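Local coordinates for CheC, inhibitor of MCP methylation / FliN fusion protein (Thermotoga maritima, PDB 4HYN) that is the flagellar rotor protein FliY, a member of the CheC phosphatase family that probably dephosphorylates the response regulator CheY in chemotaxis signalling, at residues A[50-54]-A[146-151]. Sequence-based numbering, arbitrary orientation.
Sequences VKSDF and DPNTQF
The carbonyl oxygen of D146 takes two N-H donors, K51 NZ from the other segment at 2.7 Å and T149 N from its own at 3.2 Å. They arrive from opposite faces of the carbonyl plane. The bond from T149 N closes the type I beta turn from D146 to T149. K51 NZ also donates to T149 O at 2.8 Å, so one ammonium group joins the first and last carbonyls of the turn. The lysine gets there fully stretched: CG is anti to the backbone N (chi1 -172°) and every later torsion stays extended. A methionine here would probably leave both carbonyls without their shared charged donor and the turn untied from 50-54. Within the turn, D146 OD1 accepts from N148 N at 2.9 Å, an Asx turn.

Further along, the contact becomes apolar. V50 CG1 sits over the centre of the F151 ring in a CH-pi contact, 3.5 Å from the centroid. F54 lies nearly parallel to F151, planes at 12°, but the rings are slid apart and meet mainly where CE2 of F54 approaches CE2 of F151 at 3.7 Å.

The contact joins the loop between strands 35-46 and 57-66 to the loop between strands 133-143 and 161-171. F54 and F151 both rest on V76 of strand 71-78, and F144 touches K51, F54 and F151.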
# COMPACT_ATOMS: atom_id res chain seq x y z
N VAL A 50 9.87 4.83 11.30
CA VAL A 50 9.28 3.89 10.34
C VAL A 50 10.16 2.68 10.00
O VAL A 50 9.69 1.54 10.07
CB VAL A 50 8.84 4.60 9.05
CG1 VAL A 50 8.36 3.58 8.02
CG2 VAL A 50 7.73 5.57 9.35
N LYS A 51 11.41 2.93 9.64
CA LYS A 51 12.32 1.85 9.28
C LYS A 51 12.42 0.76 10.36
O LYS A 51 12.46 -0.43 10.04
CB LYS A 51 13.72 2.38 8.96
CG LYS A 51 14.65 1.32 8.40
CD LYS A 51 16.09 1.77 8.40
CE LYS A 51 17.01 0.67 7.89
NZ LYS A 51 18.46 0.98 8.06
N SER A 52 12.43 1.16 11.63
CA SER A 52 12.52 0.19 12.72
C SER A 52 11.28 -0.70 12.87
O SER A 52 11.30 -1.65 13.65
CB SER A 52 12.83 0.89 14.05
OG SER A 52 11.77 1.76 14.42
N ASP A 53 10.21 -0.36 12.16
CA ASP A 53 8.98 -1.15 12.21
C ASP A 53 9.08 -2.42 11.37
O ASP A 53 8.32 -3.36 11.58
CB ASP A 53 7.79 -0.35 11.69
CG ASP A 53 7.27 0.65 12.69
OD1 ASP A 53 6.48 1.52 12.26
OD2 ASP A 53 7.63 0.58 13.89
N PHE A 54 9.97 -2.40 10.38
CA PHE A 54 10.16 -3.55 9.49
C PHE A 54 11.55 -4.14 9.66
O PHE A 54 12.49 -3.44 10.02
CB PHE A 54 9.98 -3.12 8.03
CG PHE A 54 8.71 -2.36 7.78
CD1 PHE A 54 7.50 -3.03 7.62
CD2 PHE A 54 8.71 -0.97 7.71
CE1 PHE A 54 6.32 -2.34 7.40
CE2 PHE A 54 7.53 -0.26 7.48
CZ PHE A 54 6.33 -0.95 7.33
N ASP A 146 20.07 -3.64 7.03
CA ASP A 146 21.27 -2.89 6.67
C ASP A 146 21.10 -1.52 7.33
O ASP A 146 20.21 -0.76 6.96
CB ASP A 146 21.38 -2.74 5.15
CG ASP A 146 22.65 -2.03 4.70
OD1 ASP A 146 23.24 -1.23 5.48
OD2 ASP A 146 23.07 -2.26 3.55
N PRO A 147 21.98 -1.17 8.29
CA PRO A 147 21.89 0.12 8.98
C PRO A 147 22.02 1.36 8.10
O PRO A 147 21.58 2.44 8.49
CB PRO A 147 23.01 0.04 10.02
CG PRO A 147 23.97 -0.92 9.42
CD PRO A 147 23.09 -1.97 8.82
N ASN A 148 22.57 1.20 6.90
CA ASN A 148 22.76 2.33 6.00
C ASN A 148 21.55 2.66 5.14
O ASN A 148 21.48 3.75 4.57
CB ASN A 148 23.96 2.07 5.09
CG ASN A 148 25.23 1.81 5.87
OD1 ASN A 148 25.57 2.55 6.79
ND2 ASN A 148 25.93 0.73 5.52
N THR A 149 20.62 1.72 5.00
CA THR A 149 19.44 1.96 4.18
C THR A 149 18.45 2.89 4.85
O THR A 149 18.37 2.97 6.07
CB THR A 149 18.74 0.65 3.78
OG1 THR A 149 18.35 -0.07 4.96
CG2 THR A 149 19.64 -0.21 2.91
N GLN A 150 17.72 3.64 4.04
CA GLN A 150 16.72 4.56 4.56
C GLN A 150 15.36 4.29 3.93
O GLN A 150 15.26 3.98 2.74
CB GLN A 150 17.16 6.01 4.31
CG GLN A 150 18.48 6.39 5.01
CD GLN A 150 19.02 7.75 4.58
OE1 GLN A 150 20.23 8.01 4.67
NE2 GLN A 150 18.13 8.62 4.10
N PHE A 151 14.31 4.38 4.73
CA PHE A 151 12.97 4.19 4.20
C PHE A 151 12.68 5.36 3.23
O PHE A 151 13.17 6.48 3.44
CB PHE A 151 11.96 4.19 5.36
CG PHE A 151 10.62 3.63 5.00
CD1 PHE A 151 9.61 4.45 4.52
CD2 PHE A 151 10.36 2.27 5.13
CE1 PHE A 151 8.36 3.93 4.17
CE2 PHE A 151 9.13 1.74 4.79
CZ PHE A 151 8.13 2.57 4.30